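Side-chain contacts in CRISPR-associated endoribonuclease Cas2 2 (Sulfolobus solfataricus, PDB 3EXC), which cuts single-stranded RNA as a CRISPR-associated endoribonuclease and, as a homodimer, assembles with a Cas1 homodimer in antiviral defence: residues 5-10 with 73-78; 20-25 with 30-35; 49-54 with 65-70. The protein carries 2 engineered substitutions. One frame throughout, in Å; residues are numbered along the deposited sequence.

Interaction 1: 5-10 with 73-78; sequences KLLVVY and RDWERR. With NA (sodium ion), chain C.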
loop_
_atom_site.group_PDB
_atom_site.type_symbol
_atom_site.label_atom_id
_atom_site.label_comp_id
_atom_site.label_asym_id
_atom_site.label_seq_id
_atom_site.Cartn_x
_atom_site.Cartn_y
_atom_site.Cartn_z
ATOM N N LYS A 5 -7.421 -1.079 -12.379
ATOM C CA LYS A 5 -6.674 -1.871 -11.421
ATOM C C LYS A 5 -7.178 -1.736 -9.999
ATOM O O LYS A 5 -7.983 -0.872 -9.663
ATOM C CB LYS A 5 -5.219 -1.438 -11.408
ATOM C CG LYS A 5 -4.667 -1.396 -12.727
ATOM C CD LYS A 5 -3.450 -2.196 -12.680
ATOM C CE LYS A 5 -3.685 -3.527 -13.321
ATOM N NZ LYS A 5 -2.805 -4.389 -12.554
ATOM N N LEU A 6 -6.657 -2.563 -9.121
ATOM C CA LEU A 6 -6.790 -2.253 -7.729
ATOM C C LEU A 6 -5.642 -2.717 -6.980
ATOM O O LEU A 6 -4.924 -3.581 -7.426
ATOM C CB LEU A 6 -8.096 -2.782 -7.142
ATOM C CG LEU A 6 -8.482 -4.215 -7.258
ATOM C CD1 LEU A 6 -7.502 -4.992 -6.497
ATOM C CD2 LEU A 6 -9.831 -4.242 -6.587
ATOM N N LEU A 7 -5.422 -2.052 -5.856
ATOM C CA LEU A 7 -4.389 -2.375 -4.889
ATOM C C LEU A 7 -5.078 -2.809 -3.624
ATOM O O LEU A 7 -6.084 -2.186 -3.221
ATOM C CB LEU A 7 -3.660 -1.138 -4.422
ATOM C CG LEU A 7 -2.866 -0.419 -5.444
ATOM C CD1 LEU A 7 -2.369 0.861 -4.710
ATOM C CD2 LEU A 7 -1.739 -1.381 -5.719
ATOM N N VAL A 8 -4.516 -3.827 -3.002
ATOM C CA VAL A 8 -4.917 -4.180 -1.670
ATOM C C VAL A 8 -3.665 -4.022 -0.843
ATOM O O VAL A 8 -2.648 -4.671 -1.117
ATOM C CB VAL A 8 -5.314 -5.635 -1.619
ATOM C CG1 VAL A 8 -5.725 -6.003 -0.213
ATOM C CG2 VAL A 8 -6.467 -5.803 -2.558
ATOM N N VAL A 9 -3.736 -3.184 0.165
ATOM C CA VAL A 9 -2.668 -2.949 1.074
ATOM C C VAL A 9 -3.160 -3.342 2.463
ATOM O O VAL A 9 -4.191 -2.869 2.955
ATOM C CB VAL A 9 -2.316 -1.417 1.041
ATOM C CG1 VAL A 9 -1.161 -1.072 1.972
ATOM C CG2 VAL A 9 -1.918 -1.034 -0.387
ATOM N N TYR A 10 -2.395 -4.143 3.182
ATOM C CA TYR A 10 -2.873 -4.576 4.512
ATOM C C TYR A 10 -1.863 -4.394 5.699
ATOM O O TYR A 10 -0.596 -4.323 5.544
ATOM C CB TYR A 10 -3.454 -6.001 4.435
ATOM C CG TYR A 10 -2.548 -7.018 3.802
ATOM C CD1 TYR A 10 -2.543 -7.215 2.428
ATOM C CD2 TYR A 10 -1.672 -7.803 4.582
ATOM C CE1 TYR A 10 -1.652 -8.155 1.832
ATOM C CE2 TYR A 10 -0.804 -8.748 3.998
ATOM C CZ TYR A 10 -0.823 -8.906 2.614
ATOM O OH TYR A 10 0.001 -9.819 2.001
ATOM N N ARG A 73 -3.226 3.782 -16.215
ATOM C CA ARG A 73 -2.133 4.708 -16.469
ATOM C C ARG A 73 -1.523 5.208 -15.160
ATOM O O ARG A 73 -0.330 5.412 -15.121
ATOM C CB ARG A 73 -2.545 5.874 -17.376
ATOM C CG ARG A 73 -2.810 5.430 -18.797
ATOM C CD ARG A 73 -1.516 4.943 -19.555
ATOM N NE ARG A 73 -0.494 6.003 -19.655
ATOM C CZ ARG A 73 0.775 5.902 -19.258
ATOM N NH1 ARG A 73 1.555 6.948 -19.388
ATOM N NH2 ARG A 73 1.270 4.775 -18.740
ATOM N N ASP A 74 -2.326 5.399 -14.103
ATOM C CA ASP A 74 -1.773 5.756 -12.787
ATOM C C ASP A 74 -0.892 4.634 -12.254
ATOM O O ASP A 74 0.157 4.881 -11.674
ATOM C CB ASP A 74 -2.874 5.896 -11.702
ATOM C CG ASP A 74 -3.932 6.928 -12.047
ATOM O OD1 ASP A 74 -3.512 8.029 -12.562
ATOM O OD2 ASP A 74 -5.199 6.617 -11.785
ATOM N N TRP A 75 -1.316 3.384 -12.386
ATOM C CA TRP A 75 -0.468 2.283 -11.923
ATOM C C TRP A 75 0.864 2.226 -12.727
ATOM O O TRP A 75 1.995 2.092 -12.201
ATOM C CB TRP A 75 -1.247 1.010 -12.148
ATOM C CG TRP A 75 -0.405 -0.192 -11.918
ATOM C CD1 TRP A 75 -0.049 -1.144 -12.843
ATOM C CD2 TRP A 75 0.210 -0.569 -10.681
ATOM N NE1 TRP A 75 0.760 -2.110 -12.237
ATOM C CE2 TRP A 75 0.923 -1.779 -10.916
ATOM C CE3 TRP A 75 0.258 0.023 -9.398
ATOM C CZ2 TRP A 75 1.670 -2.407 -9.924
ATOM C CZ3 TRP A 75 0.978 -0.614 -8.396
ATOM C CH2 TRP A 75 1.692 -1.804 -8.671
ATOM N N GLU A 76 0.717 2.335 -14.047
ATOM C CA GLU A 76 1.885 2.353 -14.948
ATOM C C GLU A 76 2.898 3.434 -14.592
ATOM O O GLU A 76 4.062 3.223 -14.692
ATOM C CB GLU A 76 1.419 2.489 -16.408
ATOM C CG GLU A 76 0.873 1.170 -16.809
ATOM C CD GLU A 76 0.433 1.107 -18.252
ATOM O OE1 GLU A 76 0.214 2.172 -18.894
ATOM O OE2 GLU A 76 0.311 -0.040 -18.770
ATOM N N ARG A 77 2.444 4.593 -14.182
ATOM C CA ARG A 77 3.338 5.652 -13.884
ATOM C C ARG A 77 3.785 5.643 -12.447
ATOM O O ARG A 77 4.377 6.579 -12.029
ATOM C CB ARG A 77 2.685 6.996 -14.172
ATOM C CG ARG A 77 2.317 7.161 -15.659
ATOM C CD ARG A 77 2.346 8.650 -16.095
ATOM N NE ARG A 77 3.768 8.987 -16.340
ATOM C CZ ARG A 77 4.507 9.887 -15.645
ATOM N NH1 ARG A 77 5.771 10.050 -15.951
ATOM N NH2 ARG A 77 3.995 10.655 -14.706
ATOM N N ARG A 78 3.536 4.599 -11.687
ATOM C CA ARG A 78 4.140 4.503 -10.355
ATOM C C ARG A 78 5.679 4.586 -10.483
ATOM O O ARG A 78 6.244 4.392 -11.550
ATOM C CB ARG A 78 3.793 3.119 -9.786
ATOM C CG ARG A 78 4.531 1.999 -10.528
ATOM C CD ARG A 78 4.004 0.619 -10.096
ATOM N NE ARG A 78 4.619 -0.495 -10.776
ATOM C CZ ARG A 78 4.278 -0.877 -12.012
ATOM N NH1 ARG A 78 4.849 -1.964 -12.556
ATOM N NH2 ARG A 78 3.382 -0.160 -12.722
HETATM NA NA NA C . 0.703 -1.838 5.761
HETATM O O HOH W 1 1.995 -2.074 3.270
HETATM O O HOH W 2 2.264 -3.764 6.885
#

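Interaction 2: 20-25 with 30-35; sequences KLANNL and LERIQR. With NA (sodium ion), chain B.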
loop_
_atom_site.group_PDB
_atom_site.type_symbol
_atom_site.label_atom_id
_atom_site.label_comp_id
_atom_site.label_asym_id
_atom_site.label_seq_id
_atom_site.Cartn_x
_atom_site.Cartn_y
_atom_site.Cartn_z
ATOM N N LYS A 20 -2.577 -16.374 5.487
ATOM C CA LYS A 20 -3.879 -16.776 4.965
ATOM C C LYS A 20 -4.387 -15.747 3.949
ATOM O O LYS A 20 -4.836 -16.110 2.863
ATOM C CB LYS A 20 -4.867 -16.870 6.079
ATOM C CG LYS A 20 -6.117 -17.663 5.721
ATOM C CD LYS A 20 -7.033 -17.873 6.967
ATOM C CE LYS A 20 -7.753 -19.168 6.912
ATOM N NZ LYS A 20 -8.448 -19.443 8.192
ATOM N N LEU A 21 -4.314 -14.464 4.301
ATOM C CA LEU A 21 -4.776 -13.370 3.395
ATOM C C LEU A 21 -3.948 -13.320 2.117
ATOM O O LEU A 21 -4.511 -13.356 1.051
ATOM C CB LEU A 21 -4.749 -12.011 4.105
ATOM C CG LEU A 21 -5.269 -10.833 3.279
ATOM C CD1 LEU A 21 -6.732 -11.002 2.964
ATOM C CD2 LEU A 21 -5.034 -9.539 4.046
ATOM N N ALA A 22 -2.615 -13.333 2.243
ATOM C CA ALA A 22 -1.696 -13.364 1.083
ATOM C C ALA A 22 -2.063 -14.536 0.199
ATOM O O ALA A 22 -2.174 -14.377 -1.011
ATOM C CB ALA A 22 -0.242 -13.454 1.503
ATOM N N ASN A 23 -2.303 -15.694 0.808
ATOM C CA ASN A 23 -2.643 -16.912 0.044
ATOM C C ASN A 23 -3.929 -16.754 -0.711
ATOM O O ASN A 23 -4.027 -17.178 -1.868
ATOM C CB ASN A 23 -2.795 -18.160 0.943
ATOM C CG ASN A 23 -1.466 -18.700 1.431
ATOM O OD1 ASN A 23 -0.383 -18.228 1.008
ATOM N ND2 ASN A 23 -1.524 -19.644 2.366
ATOM N N ASN A 24 -4.926 -16.179 -0.036
ATOM C CA ASN A 24 -6.223 -15.948 -0.680
ATOM C C ASN A 24 -6.285 -14.879 -1.749
ATOM O O ASN A 24 -6.947 -15.041 -2.776
ATOM C CB ASN A 24 -7.288 -15.752 0.353
ATOM C CG ASN A 24 -7.779 -17.089 0.883
ATOM O OD1 ASN A 24 -7.233 -17.628 1.877
ATOM N ND2 ASN A 24 -8.752 -17.683 0.160
ATOM N N LEU A 25 -5.592 -13.789 -1.512
ATOM C CA LEU A 25 -5.365 -12.792 -2.575
ATOM C C LEU A 25 -4.688 -13.412 -3.846
ATOM O O LEU A 25 -5.097 -13.088 -4.942
ATOM C CB LEU A 25 -4.582 -11.566 -2.008
ATOM C CG LEU A 25 -5.152 -10.796 -0.809
ATOM C CD1 LEU A 25 -4.193 -9.665 -0.400
ATOM C CD2 LEU A 25 -6.498 -10.235 -1.193
ATOM N N LEU A 30 -4.774 -11.891 -7.670
ATOM C CA LEU A 30 -3.930 -10.689 -7.474
ATOM C C LEU A 30 -2.469 -11.099 -7.386
ATOM O O LEU A 30 -2.192 -12.232 -7.060
ATOM C CB LEU A 30 -4.249 -9.971 -6.189
ATOM C CG LEU A 30 -5.647 -9.540 -5.846
ATOM C CD1 LEU A 30 -5.599 -8.079 -5.522
ATOM C CD2 LEU A 30 -6.488 -9.668 -6.982
ATOM N N GLU A 31 -1.545 -10.167 -7.611
ATOM C CA GLU A 31 -0.133 -10.465 -7.608
ATOM C C GLU A 31 0.572 -9.701 -6.535
ATOM O O GLU A 31 0.344 -8.492 -6.391
ATOM C CB GLU A 31 0.461 -10.148 -8.981
ATOM C CG GLU A 31 0.217 -11.355 -9.925
ATOM C CD GLU A 31 0.791 -11.145 -11.298
ATOM O OE1 GLU A 31 1.771 -10.348 -11.446
ATOM O OE2 GLU A 31 0.264 -11.780 -12.240
ATOM N N ARG A 32 1.471 -10.376 -5.813
ATOM C CA ARG A 32 2.180 -9.668 -4.769
ATOM C C ARG A 32 3.128 -8.638 -5.347
ATOM O O ARG A 32 3.830 -8.924 -6.268
ATOM C CB ARG A 32 2.928 -10.601 -3.868
ATOM C CG ARG A 32 3.490 -9.839 -2.697
ATOM C CD ARG A 32 4.523 -10.692 -1.937
ATOM N NE ARG A 32 3.918 -11.772 -1.156
ATOM C CZ ARG A 32 3.379 -11.673 0.066
ATOM N NH1 ARG A 32 3.345 -10.516 0.696
ATOM N NH2 ARG A 32 2.904 -12.758 0.672
ATOM N N ILE A 33 3.092 -7.410 -4.856
ATOM C CA ILE A 33 4.091 -6.410 -5.242
ATOM C C ILE A 33 5.010 -6.057 -4.061
ATOM O O ILE A 33 6.072 -5.520 -4.300
ATOM C CB ILE A 33 3.461 -5.097 -5.763
ATOM C CG1 ILE A 33 2.575 -4.513 -4.714
ATOM C CG2 ILE A 33 2.673 -5.355 -6.989
ATOM C CD1 ILE A 33 2.030 -3.003 -4.998
ATOM N N GLN A 34 4.598 -6.291 -2.804
ATOM C CA GLN A 34 5.469 -6.027 -1.627
ATOM C C GLN A 34 5.007 -6.897 -0.545
ATOM O O GLN A 34 3.955 -7.480 -0.660
ATOM C CB GLN A 34 5.143 -4.687 -1.007
ATOM C CG GLN A 34 5.655 -3.586 -1.665
ATOM C CD GLN A 34 5.560 -2.345 -0.849
ATOM O OE1 GLN A 34 5.401 -2.385 0.387
ATOM N NE2 GLN A 34 5.814 -1.210 -1.513
ATOM N N ARG A 35 5.696 -6.865 0.581
ATOM C CA ARG A 35 5.304 -7.692 1.718
ATOM C C ARG A 35 3.815 -7.578 2.143
ATOM O O ARG A 35 3.194 -8.553 2.620
ATOM C CB ARG A 35 6.212 -7.422 2.912
ATOM C CG ARG A 35 5.551 -7.592 4.213
ATOM C CD ARG A 35 6.454 -7.166 5.351
ATOM N NE ARG A 35 5.608 -7.036 6.524
ATOM C CZ ARG A 35 5.395 -8.013 7.388
ATOM N NH1 ARG A 35 5.989 -9.183 7.226
ATOM N NH2 ARG A 35 4.589 -7.819 8.417
HETATM NA NA NA B . 4.343 -3.438 2.525
HETATM O O HOH W 1 1.995 -2.074 3.270
HETATM O O HOH W 3 5.046 -3.879 5.117
#

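Interaction 3: 49-54 with 65-70; sequences DLVRVV and VHIIPL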
loop_
_atom_site.group_PDB
_atom_site.type_symbol
_atom_site.label_atom_id
_atom_site.label_comp_id
_atom_site.label_asym_id
_atom_site.label_seq_id
_atom_site.Cartn_x
_atom_site.Cartn_y
_atom_site.Cartn_z
ATOM N N ASP A 49 -16.708 -10.538 -3.640
ATOM C CA ASP A 49 -15.939 -11.653 -3.094
ATOM C C ASP A 49 -14.646 -11.270 -2.435
ATOM O O ASP A 49 -14.306 -11.847 -1.399
ATOM C CB ASP A 49 -15.670 -12.712 -4.138
ATOM C CG ASP A 49 -16.832 -13.624 -4.293
ATOM O OD1 ASP A 49 -16.688 -14.653 -4.976
ATOM O OD2 ASP A 49 -17.910 -13.323 -3.710
ATOM N N LEU A 50 -13.930 -10.317 -3.051
ATOM C CA LEU A 50 -12.736 -9.715 -2.477
ATOM C C LEU A 50 -13.002 -9.145 -1.069
ATOM O O LEU A 50 -12.307 -9.477 -0.110
ATOM C CB LEU A 50 -12.138 -8.639 -3.400
ATOM C CG LEU A 50 -10.897 -7.948 -2.874
ATOM C CD1 LEU A 50 -9.858 -8.993 -2.678
ATOM C CD2 LEU A 50 -10.399 -6.911 -3.879
ATOM N N VAL A 51 -14.017 -8.310 -0.940
ATOM C CA VAL A 51 -14.322 -7.730 0.337
ATOM C C VAL A 51 -14.700 -8.805 1.345
ATOM O O VAL A 51 -14.214 -8.761 2.482
ATOM C CB VAL A 51 -15.406 -6.645 0.194
ATOM C CG1 VAL A 51 -15.899 -6.151 1.536
ATOM C CG2 VAL A 51 -14.861 -5.467 -0.639
ATOM N N ARG A 52 -15.523 -9.778 0.943
ATOM C CA ARG A 52 -15.936 -10.854 1.855
ATOM C C ARG A 52 -14.686 -11.619 2.309
ATOM O O ARG A 52 -14.472 -11.834 3.489
ATOM C CB ARG A 52 -16.980 -11.768 1.207
ATOM C CG ARG A 52 -18.255 -12.040 2.065
ATOM C CD ARG A 52 -18.790 -13.503 1.930
ATOM N NE ARG A 52 -18.320 -14.285 0.737
ATOM C CZ ARG A 52 -18.799 -15.499 0.365
ATOM N NH1 ARG A 52 -18.305 -16.099 -0.717
ATOM N NH2 ARG A 52 -19.777 -16.123 1.071
ATOM N N VAL A 53 -13.801 -11.976 1.401
ATOM C CA VAL A 53 -12.575 -12.664 1.801
ATOM C C VAL A 53 -11.760 -11.907 2.828
ATOM O O VAL A 53 -11.344 -12.461 3.852
ATOM C CB VAL A 53 -11.683 -12.911 0.578
ATOM C CG1 VAL A 53 -10.162 -13.108 0.952
ATOM C CG2 VAL A 53 -12.260 -14.028 -0.273
ATOM N N VAL A 54 -11.498 -10.635 2.558
ATOM C CA VAL A 54 -10.712 -9.873 3.469
ATOM C C VAL A 54 -11.403 -9.830 4.819
ATOM O O VAL A 54 -10.794 -10.115 5.820
ATOM C CB VAL A 54 -10.481 -8.455 2.906
ATOM C CG1 VAL A 54 -9.877 -7.580 3.982
ATOM C CG2 VAL A 54 -9.576 -8.508 1.667
ATOM N N VAL A 65 -7.159 -2.864 6.181
ATOM C CA VAL A 65 -6.949 -3.230 4.809
ATOM C C VAL A 65 -7.539 -2.130 3.948
ATOM O O VAL A 65 -8.678 -1.687 4.166
ATOM C CB VAL A 65 -7.627 -4.562 4.465
ATOM C CG1 VAL A 65 -7.306 -4.933 2.990
ATOM C CG2 VAL A 65 -7.053 -5.728 5.323
ATOM N N HIS A 66 -6.777 -1.662 2.973
ATOM C CA HIS A 66 -7.280 -0.698 2.042
ATOM C C HIS A 66 -7.437 -1.342 0.690
ATOM O O HIS A 66 -6.548 -2.048 0.222
ATOM C CB HIS A 66 -6.243 0.341 1.877
ATOM C CG HIS A 66 -6.344 1.397 2.890
ATOM N ND1 HIS A 66 -5.939 1.195 4.192
ATOM C CD2 HIS A 66 -6.866 2.651 2.832
ATOM C CE1 HIS A 66 -6.231 2.276 4.909
ATOM N NE2 HIS A 66 -6.783 3.177 4.107
ATOM N N ILE A 67 -8.608 -1.193 0.093
ATOM C CA ILE A 67 -8.826 -1.708 -1.244
ATOM C C ILE A 67 -9.088 -0.483 -2.089
ATOM O O ILE A 67 -10.074 0.254 -1.867
ATOM C CB ILE A 67 -10.025 -2.605 -1.312
ATOM C CG1 ILE A 67 -9.853 -3.822 -0.360
ATOM C CG2 ILE A 67 -10.336 -2.960 -2.825
ATOM C CD1 ILE A 67 -11.192 -4.563 -0.101
ATOM N N ILE A 68 -8.151 -0.237 -2.998
ATOM C CA ILE A 68 -8.032 1.048 -3.668
ATOM C C ILE A 68 -8.083 0.854 -5.179
ATOM O O ILE A 68 -7.223 0.179 -5.710
ATOM C CB ILE A 68 -6.694 1.698 -3.349
ATOM C CG1 ILE A 68 -6.590 1.964 -1.827
ATOM C CG2 ILE A 68 -6.598 3.071 -4.078
ATOM C CD1 ILE A 68 -5.216 2.275 -1.383
ATOM N N PRO A 69 -9.103 1.428 -5.869
ATOM C CA PRO A 69 -9.152 1.364 -7.356
ATOM C C PRO A 69 -8.182 2.366 -7.970
ATOM O O PRO A 69 -8.014 3.444 -7.403
ATOM C CB PRO A 69 -10.603 1.808 -7.679
ATOM C CG PRO A 69 -10.967 2.756 -6.477
ATOM C CD PRO A 69 -10.243 2.179 -5.278
ATOM N N LEU A 70 -7.485 2.023 -9.052
ATOM C CA LEU A 70 -6.800 3.038 -9.805
ATOM C C LEU A 70 -6.826 2.782 -11.274
ATOM O O LEU A 70 -7.156 1.701 -11.666
ATOM C CB LEU A 70 -5.400 3.224 -9.333
ATOM C CG LEU A 70 -4.473 2.058 -9.277
ATOM C CD1 LEU A 70 -3.260 2.662 -8.675
ATOM C CD2 LEU A 70 -5.065 1.050 -8.391
#

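Interaction 1: 5-10 with 73-78
K5 and W75 meet through the lysine's aliphatic shaft: CD of K5 lies 3.6 Å from CD1 of W75 and 3.7 Å from its CG, an oblique approach to the pyrrole part of the indole. Because the W75 chi1 of 171° puts CG opposite the backbone N, the ring extends from helix 72-76 toward strand 5-11. The K5 chain bends at chi2, chi3 and chi4, so that NZ ends 4.5 Å from the centroid of the W75 five-membered ring and 28° off its normal, an off-centre cation-pi contact. E39 and D41 also hold NZ by salt bridges. Farther along the indole, CD2 of L7 reaches CZ3 of W75 at 3.9 Å. In this ferredoxin-like fold the contact sets the short helix after strand 64-70 against central strand 5-11, and the second subunit adds its own L7 and I68 to the packing. The face of the indole opposite the lysine takes the R78 guanidinium, with NH2 3.3 Å above the ring plane. That same NH2 donates to W75 O (2.7 Å), entering from the other side of the carbonyl plane than R78 N. At the strand's far end, Y10 O binds sodium at 2.8 Å with Q34 of the second subunit.

Interaction 2: 20-25 with 30-35
With chi1 at -172°, R32 starts its side chain opposite its own backbone N, and a bend at chi3 (-73°) then turns the guanidinium so that NH2 comes 3.3 Å from CB of A22. The approach is oblique to the guanidinium plane. NH1 of R32 is tethered from its own segment by two weak hydrogen bonds, to R35 O at 2.8 Å with a poor angle and to Q34 O at 3.4 Å, both lying at the in-plane edge of the group. At the other end of the contact, L30 N donates to L25 O (3.0 Å), and L30 CB sits 3.5 Å from that same oxygen; the leucine side chains come only as near as 4.5 Å, CB of L25 to CG of L30. F38 packs on both of them. These contacts set helix 15-27 beside the start of the first hairpin, whose strand 31-34 ends in a classic beta bulge, I33 and Q34 facing A37. OE1 of Q34 binds sodium at 2.6 Å. The link between helix and strand thus combines one backbone bond with the burial of L25 and L30, while the R32 charge meets only a methyl across the contact and the two weak bonds to backbone carbonyls may help orient it.

Interaction 3: 49-54 with 65-70
I67 meets the helix with both of its branches, one each for V51 and L50. Its CB points toward the helix and serves only as the fork. One branch, CG2, stands opposite the backbone N and lies 4.1 Å from CD2 of L50, the two side chains lying alongside each other and running opposite ways. The other starts at CG1, placed opposite the carbonyl carbon by a chi1 of -60°, and runs on extended to CD1, the tip, which meets CG2 of V51 at 3.8 Å in an oblique crossing. Helix 47-57 belongs to a split beta-alpha-beta unit: it links strand 37-41 to strand 64-70, which lie on either side of strand 5-11 in the sheet. The local axes of 49-54 and 65-70 accordingly run antiparallel, at 170° and 10.7 Å apart. One turn along the helix from L50, V54 sends CG1 to V65, 3.6 Å from CG2 and 3.8 Å from both CB and CG1 of that residue, so a single methyl rests on the branch point of its partner. L21 and L25 of helix 15-27 pack on V54 and L50 respectively. Beyond the strand, V65, H66 and I67 pair in an antiparallel ladder with the second subunit, whose I79 and I81 pack against V51 and V54. The V65 side chain lies about 7 Å from that of D11, the predicted catalytic magnesium ligand.

In the fold
From the N terminus, strand 5-11 opens the widest loop, which closes only when interaction 1 brings helix 72-76 back to it. Interactions 2 and 3 both fall within that span, one after the other, and nothing crosses. Interaction 2 closes the short turn from helix 15-27 to strand 31-34; interaction 3 closes the return from helix 47-57 to strand 64-70. Their helices touch through L25 CD2 and L50 CD1, 3.9 Å apart. Strand 5-11 joins the rest: Y10 CG packs 3.5 Å from L21 CD2, and L7 O probably accepts from I68 N at 2.8 Å. All three contacts also touch the second subunit.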